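Local coordinates for protein aldehyde reductase YahK (PDB 1UUF) that reduces a wide range of aldehydes to their alcohols, strongly preferring NADPH over NADH, and binds two zinc ions in each subunit, at residues S185-H189 against W190-P194; V104-G107 against C108-S112. All blocks are in the same frame, centred on the assembly; numbering follows the deposited sequence.

Contact 1: S185-H189 against W190-P194; sequences SPLRH and WQAGP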
loop_
_atom_site.group_PDB
_atom_site.type_symbol
_atom_site.label_atom_id
_atom_site.label_comp_id
_atom_site.label_asym_id
_atom_site.label_seq_id
_atom_site.Cartn_x
_atom_site.Cartn_y
_atom_site.Cartn_z
ATOM N N SER A 185 -14.751 8.134 -1.731
ATOM C CA SER A 185 -14.472 6.717 -1.961
ATOM C C SER A 185 -13.359 6.123 -1.092
ATOM O O SER A 185 -13.560 5.095 -0.433
ATOM C CB SER A 185 -14.153 6.473 -3.437
ATOM O OG SER A 185 -14.077 5.080 -3.693
ATOM N N PRO A 186 -12.168 6.746 -1.083
ATOM C CA PRO A 186 -11.096 6.190 -0.253
ATOM C C PRO A 186 -11.380 6.329 1.241
ATOM O O PRO A 186 -10.971 5.486 2.029
ATOM C CB PRO A 186 -9.861 6.973 -0.701
ATOM C CG PRO A 186 -10.430 8.293 -1.147
ATOM C CD PRO A 186 -11.678 7.873 -1.896
ATOM N N LEU A 187 -12.082 7.389 1.634
ATOM C CA LEU A 187 -12.409 7.564 3.044
ATOM C C LEU A 187 -13.279 6.395 3.484
ATOM O O LEU A 187 -13.107 5.861 4.581
ATOM C CB LEU A 187 -13.142 8.889 3.272
ATOM C CG LEU A 187 -12.263 10.136 3.187
ATOM C CD1 LEU A 187 -13.145 11.381 3.212
ATOM C CD2 LEU A 187 -11.264 10.142 4.349
ATOM N N ARG A 188 -14.208 5.990 2.623
ATOM C CA ARG A 188 -15.075 4.861 2.935
ATOM C C ARG A 188 -14.305 3.546 2.837
ATOM O O ARG A 188 -14.433 2.679 3.700
ATOM C CB ARG A 188 -16.275 4.804 1.982
ATOM C CG ARG A 188 -17.347 5.859 2.229
ATOM C CD ARG A 188 -17.891 5.792 3.653
ATOM N NE ARG A 188 -19.107 6.587 3.814
ATOM C CZ ARG A 188 -19.650 6.905 4.987
ATOM N NH1 ARG A 188 -19.083 6.501 6.116
ATOM N NH2 ARG A 188 -20.768 7.619 5.031
ATOM N N HIS A 189 -13.498 3.396 1.792
ATOM C CA HIS A 189 -12.743 2.156 1.615
ATOM C C HIS A 189 -11.818 1.858 2.786
ATOM O O HIS A 189 -11.702 0.705 3.212
ATOM C CB HIS A 189 -11.929 2.192 0.321
ATOM C CG HIS A 189 -11.425 0.847 -0.101
ATOM N ND1 HIS A 189 -10.083 0.541 -0.173
ATOM C CD2 HIS A 189 -12.088 -0.275 -0.467
ATOM C CE1 HIS A 189 -9.941 -0.712 -0.567
ATOM N NE2 HIS A 189 -11.142 -1.230 -0.753
ATOM N N TRP A 190 -11.160 2.886 3.311
ATOM C CA TRP A 190 -10.261 2.683 4.439
ATOM C C TRP A 190 -10.952 2.968 5.771
ATOM O O TRP A 190 -10.319 3.247 6.789
ATOM C CB TRP A 190 -8.979 3.498 4.247
ATOM C CG TRP A 190 -7.997 2.760 3.358
ATOM C CD1 TRP A 190 -7.130 1.768 3.737
ATOM C CD2 TRP A 190 -7.849 2.896 1.936
ATOM N NE1 TRP A 190 -6.454 1.280 2.637
ATOM C CE2 TRP A 190 -6.877 1.956 1.522
ATOM C CE3 TRP A 190 -8.444 3.721 0.971
ATOM C CZ2 TRP A 190 -6.485 1.820 0.183
ATOM C CZ3 TRP A 190 -8.056 3.584 -0.360
ATOM C CH2 TRP A 190 -7.085 2.640 -0.740
ATOM N N GLN A 191 -12.277 2.886 5.719
ATOM C CA GLN A 191 -13.164 3.020 6.868
ATOM C C GLN A 191 -12.991 4.195 7.819
ATOM O O GLN A 191 -12.911 4.006 9.037
ATOM C CB GLN A 191 -13.116 1.713 7.661
ATOM C CG GLN A 191 -13.049 0.484 6.759
ATOM C CD GLN A 191 -13.080 -0.827 7.519
ATOM O OE1 GLN A 191 -12.727 -1.875 6.976
ATOM N NE2 GLN A 191 -13.517 -0.782 8.770
ATOM N N ALA A 192 -12.951 5.405 7.275
ATOM C CA ALA A 192 -12.826 6.591 8.115
ATOM C C ALA A 192 -14.120 6.714 8.908
ATOM O O ALA A 192 -15.199 6.480 8.371
ATOM C CB ALA A 192 -12.629 7.830 7.252
ATOM N N GLY A 193 -14.019 7.074 10.184
ATOM C CA GLY A 193 -15.218 7.210 10.995
ATOM C C GLY A 193 -14.890 7.439 12.452
ATOM O O GLY A 193 -13.731 7.661 12.786
ATOM N N PRO A 194 -15.888 7.396 13.348
ATOM C CA PRO A 194 -15.620 7.610 14.774
ATOM C C PRO A 194 -14.513 6.688 15.282
ATOM O O PRO A 194 -14.472 5.510 14.933
ATOM C CB PRO A 194 -16.965 7.303 15.427
ATOM C CG PRO A 194 -17.948 7.720 14.382
ATOM C CD PRO A 194 -17.326 7.171 13.111
HETATM O O HOH W 1 -16.634 5.021 6.703
#
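The indole of Trp190 takes the edge of the His189 imidazole on one face, an edge-to-face aromatic pair with ring centroids 4.7 Å apart and planes at 85°, while Pro186 lies along its rim. The rings sit where helix 176-189 ends in a Schellman motif, with Gln191 as the C-prime residue at positive phi. At the indole rim Pro186 O comes to 3.3 Å from Trp190 CE3, and Pro186 CB packs 3.9 Å from Trp190 CZ3. His189 has CG anti to its backbone N (chi1 -165°), which carries the imidazole out over the six-membered ring.

Two bonds define the motif: Ala192 N reaches Leu187 O at 2.7 Å in an almost straight line (174°), and Gln191 N binds Arg188 O at 3.0 Å. Trp190 N still makes a bond of helical type to Pro186 O. The reversal sets the Ala192 methyl against Leu187, Ala192 CB to Leu187 CD2 at 4.0 Å. Phe260 of the parallel sheet meets the indole with its ring nearly parallel, and Arg306 of the second subunit packs on both Trp190 and His189.

On the Arg188 side of the turn, the guanidinium is used in several ways: NE bonds Tyr184 OH and Phe326 contributes a cation-pi contact. In the guanidinium plane, at its edge, a water accepts from Arg188 NH1 and donates to Ala192 O at 2.6 Å.

Contact 2: V104-G107 against C108-S112; sequences VGVG and CIVDS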
loop_
_atom_site.group_PDB
_atom_site.type_symbol
_atom_site.label_atom_id
_atom_site.label_comp_id
_atom_site.label_asym_id
_atom_site.label_seq_id
_atom_site.Cartn_x
_atom_site.Cartn_y
_atom_site.Cartn_z
ATOM N N VAL A 104 -30.369 15.930 -11.717
ATOM C CA VAL A 104 -29.403 14.849 -11.869
ATOM C C VAL A 104 -27.967 15.316 -12.005
ATOM O O VAL A 104 -27.695 16.495 -12.215
ATOM C CB VAL A 104 -29.723 14.001 -13.111
ATOM C CG1 VAL A 104 -31.013 13.217 -12.898
ATOM C CG2 VAL A 104 -29.848 14.909 -14.330
ATOM N N GLY A 105 -27.049 14.363 -11.893
ATOM C CA GLY A 105 -25.643 14.680 -12.022
ATOM C C GLY A 105 -24.920 13.624 -12.832
ATOM O O GLY A 105 -25.397 12.495 -12.972
ATOM N N VAL A 106 -23.774 14.012 -13.385
ATOM C CA VAL A 106 -22.934 13.117 -14.166
ATOM C C VAL A 106 -21.505 13.404 -13.736
ATOM O O VAL A 106 -21.118 14.568 -13.595
ATOM C CB VAL A 106 -23.060 13.380 -15.676
ATOM C CG1 VAL A 106 -22.116 12.460 -16.444
ATOM C CG2 VAL A 106 -24.496 13.149 -16.122
ATOM N N GLY A 107 -20.736 12.345 -13.515
ATOM C CA GLY A 107 -19.352 12.496 -13.100
ATOM C C GLY A 107 -18.367 12.245 -14.228
ATOM O O GLY A 107 -18.576 12.690 -15.362
ATOM N N CYS A 108 -17.298 11.515 -13.921
ATOM C CA CYS A 108 -16.249 11.219 -14.897
ATOM C C CYS A 108 -16.543 10.051 -15.827
ATOM O O CYS A 108 -15.834 9.858 -16.815
ATOM C CB CYS A 108 -14.935 10.920 -14.176
ATOM S SG CYS A 108 -14.321 12.260 -13.159
ATOM N N ILE A 109 -17.585 9.285 -15.512
ATOM C CA ILE A 109 -17.957 8.101 -16.290
ATOM C C ILE A 109 -19.289 8.232 -17.014
ATOM O O ILE A 109 -20.289 8.619 -16.404
ATOM C CB ILE A 109 -18.104 6.866 -15.377
ATOM C CG1 ILE A 109 -16.890 6.741 -14.456
ATOM C CG2 ILE A 109 -18.294 5.611 -16.222
ATOM C CD1 ILE A 109 -17.068 5.701 -13.371
ATOM N N VAL A 110 -19.312 7.907 -18.309
ATOM C CA VAL A 110 -20.566 7.939 -19.059
ATOM C C VAL A 110 -20.926 6.548 -19.588
ATOM O O VAL A 110 -22.034 6.337 -20.077
ATOM C CB VAL A 110 -20.549 8.956 -20.233
ATOM C CG1 VAL A 110 -20.583 10.384 -19.678
ATOM C CG2 VAL A 110 -19.323 8.745 -21.105
ATOM N N ASP A 111 -19.995 5.601 -19.479
ATOM C CA ASP A 111 -20.256 4.226 -19.909
ATOM C C ASP A 111 -19.129 3.286 -19.478
ATOM O O ASP A 111 -18.043 3.729 -19.106
ATOM C CB ASP A 111 -20.429 4.156 -21.435
ATOM C CG ASP A 111 -21.407 3.064 -21.870
ATOM O OD1 ASP A 111 -21.836 2.261 -21.014
ATOM O OD2 ASP A 111 -21.748 3.009 -23.074
ATOM N N SER A 112 -19.408 1.988 -19.491
ATOM C CA SER A 112 -18.411 0.977 -19.148
ATOM C C SER A 112 -18.850 -0.331 -19.806
ATOM O O SER A 112 -19.948 -0.404 -20.363
ATOM C CB SER A 112 -18.272 0.818 -17.628
ATOM O OG SER A 112 -19.446 0.306 -17.029
HETATM O O HOH W 2 -21.431 9.565 -14.183
#
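Val106 reaches forward to Val110 across the bend that separates strand 103-106 from strand 109-111. Its CB serves only to carry the two branches, which part from there. CG1 continues forward, anti to the backbone N (chi1 178°), and Val106 CG1 meets Val110 CG1 at 4.1 Å; the same methyl passes 4.3 Å from Ile109 O. CG2, anti to the carbonyl carbon, lies farther from Val110. The side chain as a whole also packs on Ile84 of the adjacent strand 84-91 and on Ile52 of strand 49-58.

No direct hydrogen bond joins 104-107 to 108-112. A water spans the bend instead, accepting from Gly107 N at 2.9 Å and donating to Ile109 O at 2.7 Å, while Gly107 O is taken by Thr133 OG1. Beyond the bend, in this GroES-like domain, Val110 and Asp111 both face Thr131 and form a classic beta bulge in the small antiparallel sheet with strand 131-132. At the bend itself Cys108 directs SG, anti to its carbonyl carbon, toward the catalytic site: its side chain touches His82, a ligand of the catalytic zinc, and comes within about 4 Å of the metal.

Past the bulge, Asp111 OD1 receives Ser112 N at 2.9 Å from above the carboxylate plane, with a bent N-H...O angle of 139°. That same oxygen forms a salt bridge with Lys114, whose NZ also bonds Ser112 O.

In the fold
Contact 2 comes first along the chain, in the GroES-like domain, and contact 1 follows at the end of helix 176-189, against the parallel sheet of the Rossmann-type domain. Their centres are 23 Å apart, their nearest atoms about 10 Å, and they do not touch. Residues 104-112 leave strand 103-106, pass the catalytic zinc at Cys108 and lead to Cys113, the first cysteine ligand of the second zinc ion. Contact 2 thus adjoins the catalytic zinc, whereas contact 1 closes the helix that begins near the zinc ligand Cys178, with the Pro186 side chain about 13 Å from a bound zinc ion. After contact 1 the chain enters strand 197-201 of the sheet.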